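PDB 4E4D: tumor necrosis factor receptor superfamily member 11B from Mus musculus, which acts as a secreted decoy receptor for the cytokine TNFSF11/RANKL, neutralizing its role in osteoclastogenesis and so restraining the activation of osteoclasts. Local coordinates for residues L8-E13 against K30-V35; H47-S52 against E58-S63; S71-C76 against N81-C86; E88-E93 against C97-S102. All coordinates share one frame; numbering follows the deposited sequence.

Interaction 1. Residues L8-E13 against K30-V35; sequences LHYDPE and KQHCTV
Two first torsions of opposite sense bring Tyr10 and His32 together: CG of Tyr10 sits between its backbone N and carbonyl carbon (chi1 72°), while CG of His32 lies beside the backbone N and trans to the carbonyl carbon (chi1 -68°). The two side chains cross at roughly a right angle, and the phenol oxygen of Tyr10 reaches ND1 of His32 at 3.2 Å. The nitrogen donates, but the bond is strongly bent, 122° at the hydrogen, and counts as weak. ND1 lies near the plane of the phenol ring, at its edge, whereas the hydroxyl meets the imidazole obliquely. Pro12 slides past the same imidazole in the opposite direction, with its CB 3.9 Å from ND1 of His32. On another flank of the proline, CD makes a loose apolar contact with Cys33 SG at 4.2 Å. Cys33 is buried, and its sulfur is joined in a disulfide to Cys20, whose strand, 20-21, pairs with strand 9-10. A small contact between the end of strand 9-10 and the loops that follow strands 9-10 and 27-31, beside the Cys20-Cys33 disulfide, is in keeping with the first TNFR-type cysteine-rich repeat, where both segments lie.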
loop_
_atom_site.group_PDB
_atom_site.type_symbol
_atom_site.label_atom_id
_atom_site.label_comp_id
_atom_site.label_asym_id
_atom_site.label_seq_id
_atom_site.Cartn_x
_atom_site.Cartn_y
_atom_site.Cartn_z
ATOM N N LEU B 8 14.707 -2.231 40.727
ATOM C CA LEU B 8 15.500 -1.793 39.586
ATOM C C LEU B 8 15.432 -0.276 39.489
ATOM O O LEU B 8 14.421 0.326 39.847
ATOM C CB LEU B 8 14.991 -2.429 38.294
ATOM C CG LEU B 8 15.926 -3.473 37.676
ATOM C CD1 LEU B 8 15.733 -4.835 38.330
ATOM C CD2 LEU B 8 15.720 -3.556 36.172
ATOM N N HIS B 9 16.506 0.339 39.004
ATOM C CA HIS B 9 16.624 1.794 39.043
ATOM C C HIS B 9 17.012 2.435 37.711
ATOM O O HIS B 9 17.848 1.916 36.971
ATOM C CB HIS B 9 17.647 2.192 40.107
ATOM C CG HIS B 9 17.168 1.992 41.511
ATOM N ND1 HIS B 9 17.985 1.528 42.518
ATOM C CD2 HIS B 9 15.957 2.205 42.078
ATOM C CE1 HIS B 9 17.297 1.457 43.644
ATOM N NE2 HIS B 9 16.064 1.864 43.403
ATOM N N TYR B 10 16.391 3.578 37.430
ATOM C CA TYR B 10 16.780 4.442 36.318
ATOM C C TYR B 10 16.963 5.839 36.907
ATOM O O TYR B 10 17.104 5.970 38.121
ATOM C CB TYR B 10 15.717 4.437 35.217
ATOM C CG TYR B 10 14.453 5.187 35.572
ATOM C CD1 TYR B 10 13.559 4.676 36.502
ATOM C CD2 TYR B 10 14.150 6.402 34.971
ATOM C CE1 TYR B 10 12.405 5.356 36.831
ATOM C CE2 TYR B 10 12.996 7.089 35.292
ATOM C CZ TYR B 10 12.128 6.562 36.222
ATOM O OH TYR B 10 10.978 7.241 36.549
ATOM N N ASP B 11 16.959 6.881 36.080
ATOM C CA ASP B 11 17.161 8.233 36.606
ATOM C C ASP B 11 16.717 9.372 35.682
ATOM O O ASP B 11 17.256 9.535 34.587
ATOM C CB ASP B 11 18.634 8.432 36.972
ATOM C CG ASP B 11 19.576 7.982 35.870
ATOM O OD1 ASP B 11 19.105 7.747 34.738
ATOM O OD2 ASP B 11 20.791 7.869 36.136
ATOM N N PRO B 12 15.727 10.166 36.127
ATOM C CA PRO B 12 15.366 11.430 35.476
ATOM C C PRO B 12 16.061 12.618 36.142
ATOM O O PRO B 12 16.935 12.410 36.984
ATOM C CB PRO B 12 13.856 11.502 35.698
ATOM C CG PRO B 12 13.659 10.842 37.018
ATOM C CD PRO B 12 14.727 9.774 37.135
ATOM N N GLU B 13 15.680 13.840 35.777
ATOM C CA GLU B 13 16.275 15.035 36.375
ATOM C C GLU B 13 15.414 16.281 36.182
ATOM O O GLU B 13 14.713 16.419 35.179
ATOM C CB GLU B 13 17.665 15.292 35.784
ATOM C CG GLU B 13 18.304 16.594 36.256
ATOM C CD GLU B 13 19.502 17.000 35.420
ATOM O OE1 GLU B 13 20.192 16.104 34.893
ATOM O OE2 GLU B 13 19.749 18.218 35.285
ATOM N N LYS B 30 3.003 6.716 36.270
ATOM C CA LYS B 30 2.125 7.878 36.165
ATOM C C LYS B 30 2.840 9.171 36.558
ATOM O O LYS B 30 2.533 10.239 36.029
ATOM C CB LYS B 30 0.869 7.690 37.016
ATOM C CG LYS B 30 -0.237 8.667 36.661
ATOM C CD LYS B 30 -1.535 8.351 37.383
ATOM C CE LYS B 30 -2.700 9.131 36.788
ATOM N NZ LYS B 30 -2.463 10.601 36.781
ATOM N N GLN B 31 3.784 9.074 37.489
ATOM C CA GLN B 31 4.579 10.228 37.900
ATOM C C GLN B 31 5.979 9.812 38.340
ATOM O O GLN B 31 6.141 8.908 39.160
ATOM C CB GLN B 31 3.883 10.991 39.029
ATOM C CG GLN B 31 2.628 11.721 38.589
ATOM C CD GLN B 31 2.071 12.636 39.662
ATOM O OE1 GLN B 31 2.377 12.488 40.846
ATOM N NE2 GLN B 31 1.248 13.593 39.250
ATOM N N HIS B 32 6.986 10.485 37.791
ATOM C CA HIS B 32 8.377 10.193 38.109
ATOM C C HIS B 32 8.655 10.391 39.589
ATOM O O HIS B 32 7.902 11.066 40.291
ATOM C CB HIS B 32 9.303 11.102 37.307
ATOM C CG HIS B 32 9.302 10.821 35.838
ATOM N ND1 HIS B 32 10.276 10.064 35.226
ATOM C CD2 HIS B 32 8.445 11.196 34.860
ATOM C CE1 HIS B 32 10.021 9.983 33.933
ATOM N NE2 HIS B 32 8.915 10.661 33.684
ATOM N N CYS B 33 9.751 9.809 40.058
ATOM C CA CYS B 33 10.154 9.971 41.442
ATOM C C CYS B 33 10.680 11.379 41.676
ATOM O O CYS B 33 11.525 11.868 40.926
ATOM C CB CYS B 33 11.241 8.963 41.800
ATOM S SG CYS B 33 12.740 9.127 40.803
ATOM N N THR B 34 10.172 12.026 42.717
ATOM C CA THR B 34 10.681 13.328 43.118
ATOM C C THR B 34 11.589 13.141 44.324
ATOM O O THR B 34 11.599 12.079 44.944
ATOM C CB THR B 34 9.541 14.299 43.478
ATOM O OG1 THR B 34 8.849 13.827 44.641
ATOM C CG2 THR B 34 8.563 14.424 42.322
ATOM N N VAL B 35 12.360 14.173 44.649
ATOM C CA VAL B 35 13.234 14.125 45.812
ATOM C C VAL B 35 12.442 13.718 47.052
ATOM O O VAL B 35 12.998 13.178 48.009
ATOM C CB VAL B 35 13.905 15.487 46.064
ATOM C CG1 VAL B 35 12.858 16.548 46.364
ATOM C CG2 VAL B 35 14.914 15.385 47.202
#

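Interaction 2. Residues H47-S52 against E58-S63; sequences HSYTDS and ECVYCS
Tyr49 and Val60 face each other as a hydrogen-bonded antiparallel pair, and each satisfies the other's backbone. Tyr49 N gives its hydrogen to Val60 O at 2.9 Å, approaching from 18° outside the carbonyl plane. The return bond, from Val60 N to Tyr49 O, has the same length and lies in that plane. Tyr49 O is gripped a second time, weakly, by the hydroxyl of Thr50. Further along, Cys62 N points almost straight at His47 O, yet 3.4 Å makes this a weak bond. The neighbouring Ser48-Tyr61 pair is of the non-hydrogen-bonded kind; there Ser48 CA directs a CH toward Val60 O, so that this carbonyl has a second, softer donor. The hydroxyl of Ser48 looks elsewhere for its partner and bonds Pro45 O. These short strands form the opening hairpin of the second cysteine-rich repeat, in which Cys59 is joined to Cys44.

Apolar contacts fill in around the polar ladder. With CG between its backbone N and carbonyl carbon (chi1 76°), Tyr49 turns its ring across the hairpin, and Val60 covers one face in a CH-pi contact, CB lying 4.2 Å from the ring centroid. Val60 CG1 lies 3.8 Å from Tyr49 OH. Cys62 SG approaches the same ring obliquely, 3.6 Å from Tyr49 CD1, as a sulfur-aromatic contact. A chain of another protein in the assembly packs on both Tyr49 and Val60, placing this pair at an interface between the receptor and a partner.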
loop_
_atom_site.group_PDB
_atom_site.type_symbol
_atom_site.label_atom_id
_atom_site.label_comp_id
_atom_site.label_asym_id
_atom_site.label_seq_id
_atom_site.Cartn_x
_atom_site.Cartn_y
_atom_site.Cartn_z
ATOM N N HIS B 47 -7.905 -4.528 29.920
ATOM C CA HIS B 47 -7.509 -4.839 28.547
ATOM C C HIS B 47 -6.121 -4.298 28.206
ATOM O O HIS B 47 -5.875 -3.864 27.082
ATOM C CB HIS B 47 -8.544 -4.304 27.555
ATOM C CG HIS B 47 -9.934 -4.796 27.812
ATOM N ND1 HIS B 47 -10.969 -3.956 28.164
ATOM C CD2 HIS B 47 -10.457 -6.045 27.780
ATOM C CE1 HIS B 47 -12.071 -4.665 28.330
ATOM N NE2 HIS B 47 -11.787 -5.936 28.104
ATOM N N SER B 48 -5.218 -4.333 29.179
ATOM C CA SER B 48 -3.834 -3.926 28.963
ATOM C C SER B 48 -2.937 -4.662 29.951
ATOM O O SER B 48 -3.430 -5.313 30.872
ATOM C CB SER B 48 -3.681 -2.411 29.122
ATOM O OG SER B 48 -4.058 -1.985 30.420
ATOM N N TYR B 49 -1.625 -4.563 29.765
ATOM C CA TYR B 49 -0.698 -5.316 30.600
ATOM C C TYR B 49 0.729 -4.783 30.535
ATOM O O TYR B 49 1.053 -3.915 29.725
ATOM C CB TYR B 49 -0.694 -6.784 30.172
ATOM C CG TYR B 49 0.081 -7.033 28.898
ATOM C CD1 TYR B 49 -0.529 -6.912 27.657
ATOM C CD2 TYR B 49 1.425 -7.379 28.936
ATOM C CE1 TYR B 49 0.176 -7.134 26.492
ATOM C CE2 TYR B 49 2.138 -7.601 27.776
ATOM C CZ TYR B 49 1.507 -7.477 26.556
ATOM O OH TYR B 49 2.208 -7.701 25.394
ATOM N N THR B 50 1.574 -5.324 31.406
ATOM C CA THR B 50 3.004 -5.049 31.405
ATOM C C THR B 50 3.708 -6.280 31.968
ATOM O O THR B 50 3.285 -6.826 32.987
ATOM C CB THR B 50 3.346 -3.805 32.253
ATOM O OG1 THR B 50 2.944 -2.620 31.557
ATOM C CG2 THR B 50 4.833 -3.735 32.526
ATOM N N ASP B 51 4.773 -6.722 31.306
ATOM C CA ASP B 51 5.402 -7.996 31.646
ATOM C C ASP B 51 6.879 -7.869 32.014
ATOM O O ASP B 51 7.639 -8.829 31.880
ATOM C CB ASP B 51 5.252 -8.973 30.477
ATOM C CG ASP B 51 5.806 -8.418 29.180
ATOM O OD1 ASP B 51 6.663 -7.511 29.237
ATOM O OD2 ASP B 51 5.384 -8.888 28.101
ATOM N N SER B 52 7.284 -6.693 32.480
ATOM C CA SER B 52 8.667 -6.475 32.893
ATOM C C SER B 52 8.824 -5.127 33.582
ATOM O O SER B 52 7.913 -4.301 33.564
ATOM C CB SER B 52 9.600 -6.541 31.682
ATOM O OG SER B 52 9.312 -5.504 30.760
ATOM N N GLU B 58 2.614 4.192 29.826
ATOM C CA GLU B 58 1.390 3.594 29.309
ATOM C C GLU B 58 1.541 2.081 29.184
ATOM O O GLU B 58 2.602 1.584 28.808
ATOM C CB GLU B 58 1.038 4.210 27.956
ATOM C CG GLU B 58 -0.397 3.970 27.522
ATOM C CD GLU B 58 -0.864 4.964 26.477
ATOM O OE1 GLU B 58 -2.043 4.889 26.072
ATOM O OE2 GLU B 58 -0.054 5.823 26.064
ATOM N N CYS B 59 0.477 1.353 29.508
ATOM C CA CYS B 59 0.489 -0.104 29.422
ATOM C C CYS B 59 0.346 -0.580 27.979
ATOM O O CYS B 59 -0.101 0.166 27.108
ATOM C CB CYS B 59 -0.631 -0.703 30.276
ATOM S SG CYS B 59 -0.306 -0.700 32.055
ATOM N N VAL B 60 0.727 -1.829 27.737
ATOM C CA VAL B 60 0.648 -2.418 26.406
ATOM C C VAL B 60 -0.716 -3.060 26.187
ATOM O O VAL B 60 -1.191 -3.832 27.018
ATOM C CB VAL B 60 1.742 -3.482 26.201
ATOM C CG1 VAL B 60 1.701 -4.022 24.781
ATOM C CG2 VAL B 60 3.113 -2.900 26.513
ATOM N N TYR B 61 -1.338 -2.737 25.060
ATOM C CA TYR B 61 -2.672 -3.236 24.744
ATOM C C TYR B 61 -2.656 -4.735 24.468
ATOM O O TYR B 61 -1.761 -5.242 23.791
ATOM C CB TYR B 61 -3.227 -2.491 23.531
ATOM C CG TYR B 61 -4.676 -2.787 23.225
ATOM C CD1 TYR B 61 -5.663 -2.570 24.174
ATOM C CD2 TYR B 61 -5.060 -3.261 21.979
ATOM C CE1 TYR B 61 -6.990 -2.830 23.896
ATOM C CE2 TYR B 61 -6.385 -3.523 21.691
ATOM C CZ TYR B 61 -7.344 -3.305 22.653
ATOM O OH TYR B 61 -8.665 -3.564 22.371
ATOM N N CYS B 62 -3.647 -5.442 24.999
ATOM C CA CYS B 62 -3.778 -6.871 24.754
ATOM C C CYS B 62 -4.282 -7.112 23.340
ATOM O O CYS B 62 -5.391 -6.712 22.984
ATOM C CB CYS B 62 -4.725 -7.508 25.771
ATOM S SG CYS B 62 -4.061 -7.537 27.452
ATOM N N SER B 63 -3.452 -7.767 22.536
ATOM C CA SER B 63 -3.760 -7.990 21.134
ATOM C C SER B 63 -2.796 -9.019 20.557
ATOM O O SER B 63 -1.720 -9.241 21.110
ATOM C CB SER B 63 -3.650 -6.674 20.364
ATOM O OG SER B 63 -2.372 -6.093 20.541
#

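Interaction 3. Residues S71-C76 against N81-C86; sequences SVKQEC and NRVCEC
Ser71 and Glu85 open a ladder of backbone hydrogen bonds: Ser71 N reaches Glu85 O at 2.7 Å, and Glu85 N answers to Ser71 O at 2.9 Å. At the other end Val83 N binds Gln74 O at 2.9 Å. Between these rungs the register slips by one residue, because Lys73 and Gln74 both face Val83, the signature of a classic beta bulge. Val83 O therefore serves two donors, Lys73 N at 2.9 Å and, more weakly, Gln74 N at 3.4 Å. Softer CH contacts from Cys84 CA to Ser71 O and from Arg82 CA to Gln74 O line the ladder.

Among the charged groups, Lys73 crosses the extended Glu85 side chain with a long salt bridge of 3.7 Å between NZ and OE1, although the placement of the lysine end is doubtful. Apolar contact is modest: Gln74 CB meets Val83 CB at 3.9 Å, while CG1 of the valine lies against the aliphatic part of Lys73. A water bridges the far end, accepting from Cys76 N at 2.8 Å and weakly from Arg82 NE. The guanidinium extends further through NH1, weakly bonded to Pro64 O, and Asn81 ND2 is bonded to Ser63 O.

With no helix in the modelled chain, the surroundings are strands and loops. This surface hairpin of strands 70-74 and 83-86 follows strand 60-61 and leads into strand 90-93; Cys84 ties it to Cys66, and Glu85 touches Pro115 in a later loop.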
loop_
_atom_site.group_PDB
_atom_site.type_symbol
_atom_site.label_atom_id
_atom_site.label_comp_id
_atom_site.label_asym_id
_atom_site.label_seq_id
_atom_site.Cartn_x
_atom_site.Cartn_y
_atom_site.Cartn_z
ATOM N N SER B 71 -7.885 -21.071 19.861
ATOM C CA SER B 71 -8.465 -21.035 21.194
ATOM C C SER B 71 -7.629 -20.118 22.073
ATOM O O SER B 71 -6.469 -19.841 21.768
ATOM C CB SER B 71 -8.497 -22.437 21.799
ATOM O OG SER B 71 -7.186 -22.907 22.050
ATOM N N VAL B 72 -8.219 -19.647 23.164
ATOM C CA VAL B 72 -7.490 -18.839 24.131
ATOM C C VAL B 72 -6.815 -19.745 25.154
ATOM O O VAL B 72 -7.467 -20.262 26.060
ATOM C CB VAL B 72 -8.422 -17.858 24.868
ATOM C CG1 VAL B 72 -7.645 -17.058 25.905
ATOM C CG2 VAL B 72 -9.107 -16.929 23.878
ATOM N N LYS B 73 -5.511 -19.946 24.998
ATOM C CA LYS B 73 -4.749 -20.744 25.950
ATOM C C LYS B 73 -4.666 -20.008 27.281
ATOM O O LYS B 73 -5.035 -20.542 28.325
ATOM C CB LYS B 73 -3.340 -21.024 25.421
ATOM C CG LYS B 73 -2.476 -21.835 26.380
ATOM C CD LYS B 73 -1.037 -21.948 25.896
ATOM C CE LYS B 73 -0.936 -22.761 24.617
ATOM N NZ LYS B 73 0.475 -22.915 24.164
ATOM N N GLN B 74 -4.179 -18.773 27.229
ATOM C CA GLN B 74 -4.073 -17.935 28.415
ATOM C C GLN B 74 -4.771 -16.605 28.166
ATOM O O GLN B 74 -4.402 -15.860 27.256
ATOM C CB GLN B 74 -2.604 -17.699 28.771
ATOM C CG GLN B 74 -2.380 -16.826 29.998
ATOM C CD GLN B 74 -2.801 -17.506 31.288
ATOM O OE1 GLN B 74 -3.760 -18.278 31.315
ATOM N NE2 GLN B 74 -2.073 -17.230 32.366
ATOM N N GLU B 75 -5.786 -16.312 28.973
ATOM C CA GLU B 75 -6.526 -15.065 28.841
ATOM C C GLU B 75 -5.632 -13.878 29.166
ATOM O O GLU B 75 -4.520 -14.043 29.666
ATOM C CB GLU B 75 -7.748 -15.065 29.760
ATOM C CG GLU B 75 -8.849 -16.018 29.318
ATOM C CD GLU B 75 -9.998 -16.086 30.306
ATOM O OE1 GLU B 75 -9.886 -15.485 31.396
ATOM O OE2 GLU B 75 -11.013 -16.744 29.993
ATOM N N CYS B 76 -6.130 -12.682 28.878
ATOM C CA CYS B 76 -5.374 -11.460 29.111
ATOM C C CYS B 76 -5.303 -11.126 30.599
ATOM O O CYS B 76 -6.311 -11.168 31.304
ATOM C CB CYS B 76 -6.007 -10.297 28.348
ATOM S SG CYS B 76 -5.210 -8.708 28.644
ATOM N N ASN B 81 0.183 -10.949 28.200
ATOM C CA ASN B 81 -0.701 -10.756 27.059
ATOM C C ASN B 81 -1.567 -11.982 26.802
ATOM O O ASN B 81 -1.283 -13.071 27.300
ATOM C CB ASN B 81 0.125 -10.462 25.806
ATOM C CG ASN B 81 -0.732 -10.082 24.614
ATOM O OD1 ASN B 81 -1.876 -9.653 24.766
ATOM N ND2 ASN B 81 -0.179 -10.237 23.417
ATOM N N ARG B 82 -2.626 -11.794 26.024
ATOM C CA ARG B 82 -3.446 -12.903 25.563
ATOM C C ARG B 82 -2.580 -13.874 24.770
ATOM O O ARG B 82 -1.692 -13.456 24.027
ATOM C CB ARG B 82 -4.588 -12.383 24.687
ATOM C CG ARG B 82 -5.448 -13.469 24.072
ATOM C CD ARG B 82 -6.526 -12.889 23.167
ATOM N NE ARG B 82 -7.372 -11.919 23.862
ATOM C CZ ARG B 82 -7.253 -10.595 23.776
ATOM N NH1 ARG B 82 -6.320 -10.036 23.013
ATOM N NH2 ARG B 82 -8.081 -9.817 24.458
ATOM N N VAL B 83 -2.833 -15.168 24.936
ATOM C CA VAL B 83 -2.099 -16.191 24.199
ATOM C C VAL B 83 -3.063 -17.089 23.433
ATOM O O VAL B 83 -3.856 -17.820 24.030
ATOM C CB VAL B 83 -1.244 -17.060 25.137
ATOM C CG1 VAL B 83 -0.525 -18.147 24.348
ATOM C CG2 VAL B 83 -0.247 -16.200 25.895
ATOM N N CYS B 84 -2.987 -17.033 22.108
ATOM C CA CYS B 84 -3.868 -17.821 21.254
ATOM C C CYS B 84 -3.128 -19.014 20.658
ATOM O O CYS B 84 -1.943 -18.925 20.339
ATOM C CB CYS B 84 -4.438 -16.946 20.136
ATOM S SG CYS B 84 -5.334 -15.490 20.728
ATOM N N GLU B 85 -3.838 -20.130 20.514
ATOM C CA GLU B 85 -3.258 -21.354 19.973
ATOM C C GLU B 85 -4.197 -21.963 18.937
ATOM O O GLU B 85 -5.414 -21.932 19.101
ATOM C CB GLU B 85 -3.002 -22.357 21.098
ATOM C CG GLU B 85 -2.319 -23.639 20.650
ATOM C CD GLU B 85 -2.178 -24.647 21.777
ATOM O OE1 GLU B 85 -2.656 -24.362 22.895
ATOM O OE2 GLU B 85 -1.590 -25.725 21.546
ATOM N N CYS B 86 -3.627 -22.521 17.873
ATOM C CA CYS B 86 -4.423 -23.119 16.805
ATOM C C CYS B 86 -4.924 -24.507 17.186
ATOM O O CYS B 86 -4.370 -25.161 18.068
ATOM C CB CYS B 86 -3.609 -23.205 15.513
ATOM S SG CYS B 86 -3.405 -21.627 14.649
HETATM O O HOH W 1 -8.016 -12.349 26.825
#

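Interaction 4. Residues E88-E93 against C97-S102; sequences EGRYLE and CLKHRS
His100 lays one face of its imidazole over Arg90 CA, as part of the closely packed side of the hairpin. The histidine's N gives a hydrogen bond to Gly89 O at 3.2 Å from a direction tilted out of the carbonyl plane. Next along the strand, Tyr91 and Leu98 form the hydrogen-bonded pair: Tyr91 N reaches Leu98 O at 3.0 Å, and the return bond to Tyr91 O is weak. Tyr91, with CG between its backbone N and carbonyl carbon (chi1 74°), swings its ring toward the other strand, where Lys99 O meets the ring edge in plane, 3.5 Å from CE1. The Tyr91 and His100 rings are nearly parallel, 18° apart, but slid so far that they barely overlap. Leu98 CB completes this side, 4.0 Å from Tyr91 CE1, and Leu98 CD1 packs on Glu93 CB at 3.8 Å.

The other margin is more polar and closer to solvent, with Lys99 exposed. Arg90 and Lys99 run side by side in the same direction, the lysine CG passing over one face of the guanidinium. Arg90 NH1 bonds Cys97 O at 2.9 Å, with the oxygen 23° out of the guanidinium plane. Outside the hairpin, NH2 pairs with an acidic side chain of another protein chain, on which Arg90 and Leu98 also pack through an aromatic group. Between Leu92 and Cys97 contact is thin, CD1 standing 4.5 Å from SG.

A short antiparallel hairpin whose second strand is bound by a disulfide, Cys97 to Cys86, and whose basic edge meets a partner protein, fits the third cysteine-rich repeat of a TNF-receptor-like decoy.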
loop_
_atom_site.group_PDB
_atom_site.type_symbol
_atom_site.label_atom_id
_atom_site.label_comp_id
_atom_site.label_asym_id
_atom_site.label_seq_id
_atom_site.Cartn_x
_atom_site.Cartn_y
_atom_site.Cartn_z
ATOM N N GLU B 88 -5.905 -28.592 16.830
ATOM C CA GLU B 88 -5.034 -29.738 16.642
ATOM C C GLU B 88 -4.939 -30.058 15.156
ATOM O O GLU B 88 -5.952 -30.121 14.459
ATOM C CB GLU B 88 -5.564 -30.946 17.419
ATOM C CG GLU B 88 -5.399 -30.834 18.933
ATOM C CD GLU B 88 -6.037 -29.579 19.513
ATOM O OE1 GLU B 88 -6.934 -29.002 18.862
ATOM O OE2 GLU B 88 -5.636 -29.166 20.622
ATOM N N GLY B 89 -3.716 -30.243 14.672
ATOM C CA GLY B 89 -3.489 -30.547 13.273
ATOM C C GLY B 89 -3.271 -29.307 12.426
ATOM O O GLY B 89 -3.219 -29.392 11.199
ATOM N N ARG B 90 -3.141 -28.155 13.076
ATOM C CA ARG B 90 -2.940 -26.896 12.365
ATOM C C ARG B 90 -1.809 -26.080 12.983
ATOM O O ARG B 90 -1.380 -26.342 14.106
ATOM C CB ARG B 90 -4.228 -26.072 12.367
ATOM C CG ARG B 90 -5.386 -26.737 11.652
ATOM C CD ARG B 90 -6.638 -25.880 11.698
ATOM N NE ARG B 90 -7.738 -26.494 10.959
ATOM C CZ ARG B 90 -7.915 -26.391 9.644
ATOM N NH1 ARG B 90 -7.067 -25.693 8.899
ATOM N NH2 ARG B 90 -8.946 -26.993 9.069
ATOM N N TYR B 91 -1.332 -25.091 12.234
ATOM C CA TYR B 91 -0.292 -24.191 12.716
ATOM C C TYR B 91 -0.530 -22.799 12.148
ATOM O O TYR B 91 -1.140 -22.650 11.088
ATOM C CB TYR B 91 1.088 -24.696 12.298
ATOM C CG TYR B 91 1.382 -24.500 10.829
ATOM C CD1 TYR B 91 0.784 -25.301 9.868
ATOM C CD2 TYR B 91 2.257 -23.510 10.404
ATOM C CE1 TYR B 91 1.048 -25.123 8.525
ATOM C CE2 TYR B 91 2.529 -23.326 9.065
ATOM C CZ TYR B 91 1.921 -24.134 8.130
ATOM O OH TYR B 91 2.189 -23.954 6.793
ATOM N N LEU B 92 -0.046 -21.779 12.849
ATOM C CA LEU B 92 -0.270 -20.401 12.432
ATOM C C LEU B 92 0.687 -19.989 11.316
ATOM O O LEU B 92 1.900 -19.920 11.515
ATOM C CB LEU B 92 -0.125 -19.453 13.623
ATOM C CG LEU B 92 -0.444 -17.983 13.336
ATOM C CD1 LEU B 92 -1.882 -17.824 12.860
ATOM C CD2 LEU B 92 -0.188 -17.128 14.566
ATOM N N GLU B 93 0.125 -19.723 10.141
ATOM C CA GLU B 93 0.895 -19.249 8.999
ATOM C C GLU B 93 0.364 -17.887 8.561
ATOM O O GLU B 93 -0.697 -17.793 7.945
ATOM C CB GLU B 93 0.803 -20.249 7.843
ATOM C CG GLU B 93 1.572 -19.842 6.596
ATOM C CD GLU B 93 3.069 -19.751 6.828
ATOM O OE1 GLU B 93 3.780 -19.236 5.940
ATOM O OE2 GLU B 93 3.536 -20.200 7.895
ATOM N N CYS B 97 -4.744 -20.445 10.395
ATOM C CA CYS B 97 -4.303 -21.735 10.905
ATOM C C CYS B 97 -4.441 -22.786 9.812
ATOM O O CYS B 97 -5.499 -23.393 9.648
ATOM C CB CYS B 97 -5.133 -22.136 12.125
ATOM S SG CYS B 97 -4.979 -21.003 13.523
ATOM N N LEU B 98 -3.368 -22.985 9.054
ATOM C CA LEU B 98 -3.369 -23.956 7.967
ATOM C C LEU B 98 -3.081 -25.358 8.493
ATOM O O LEU B 98 -2.451 -25.521 9.538
ATOM C CB LEU B 98 -2.322 -23.578 6.920
ATOM C CG LEU B 98 -2.429 -22.165 6.347
ATOM C CD1 LEU B 98 -1.386 -21.948 5.264
ATOM C CD2 LEU B 98 -3.827 -21.905 5.809
ATOM N N LYS B 99 -3.546 -26.364 7.761
ATOM C CA LYS B 99 -3.285 -27.752 8.118
ATOM C C LYS B 99 -1.816 -28.075 7.885
ATOM O O LYS B 99 -1.163 -27.455 7.045
ATOM C CB LYS B 99 -4.148 -28.691 7.277
ATOM C CG LYS B 99 -5.644 -28.471 7.411
ATOM C CD LYS B 99 -6.406 -29.436 6.515
ATOM C CE LYS B 99 -7.904 -29.192 6.555
ATOM N NZ LYS B 99 -8.635 -30.138 5.661
ATOM N N HIS B 100 -1.298 -29.048 8.626
ATOM C CA HIS B 100 0.087 -29.470 8.458
ATOM C C HIS B 100 0.283 -30.139 7.101
ATOM O O HIS B 100 -0.608 -30.827 6.602
ATOM C CB HIS B 100 0.498 -30.427 9.575
ATOM C CG HIS B 100 0.499 -29.803 10.936
ATOM N ND1 HIS B 100 -0.413 -30.143 11.911
ATOM C CD2 HIS B 100 1.300 -28.857 11.482
ATOM C CE1 HIS B 100 -0.173 -29.436 13.001
ATOM N NE2 HIS B 100 0.860 -28.648 12.767
ATOM N N ARG B 101 1.457 -29.932 6.510
ATOM C CA ARG B 101 1.774 -30.487 5.199
ATOM C C ARG B 101 1.506 -31.986 5.165
ATOM O O ARG B 101 1.630 -32.671 6.182
ATOM C CB ARG B 101 3.239 -30.215 4.852
ATOM C CG ARG B 101 3.648 -30.681 3.463
ATOM C CD ARG B 101 5.131 -30.453 3.201
ATOM N NE ARG B 101 5.503 -29.041 3.292
ATOM C CZ ARG B 101 5.953 -28.440 4.392
ATOM N NH1 ARG B 101 6.099 -29.113 5.527
ATOM N NH2 ARG B 101 6.262 -27.152 4.357
ATOM N N SER B 102 1.141 -32.490 3.990
ATOM C CA SER B 102 0.884 -33.915 3.807
ATOM C C SER B 102 1.890 -34.520 2.836
ATOM O O SER B 102 1.872 -34.221 1.643
ATOM C CB SER B 102 -0.539 -34.136 3.291
ATOM O OG SER B 102 -1.495 -33.625 4.202
#

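In the fold
The four contacts follow one another along the chain without interleaving, as expected for the elongated, disulfide-rich TNF-receptor fold. Interaction 1 belongs to the first cysteine-rich repeat, interactions 2 and 3 are successive hairpins of the second, with interaction 3 reaching the first cysteine of the third, and interaction 4 lies in the third. Centres of interactions 2 and 3 lie 14 Å apart, joined by the Cys62-Cys76 disulfide; those of 3 and 4 are 17 Å apart, likewise linked through a disulfide. Interaction 1 stands off, its nearest atoms about 7 Å from interaction 2, and its centre is 48 Å from that of interaction 4. Interactions 2 and 4 meet other protein chains, consistent with a ligand-binding surface spanning the second and third repeats.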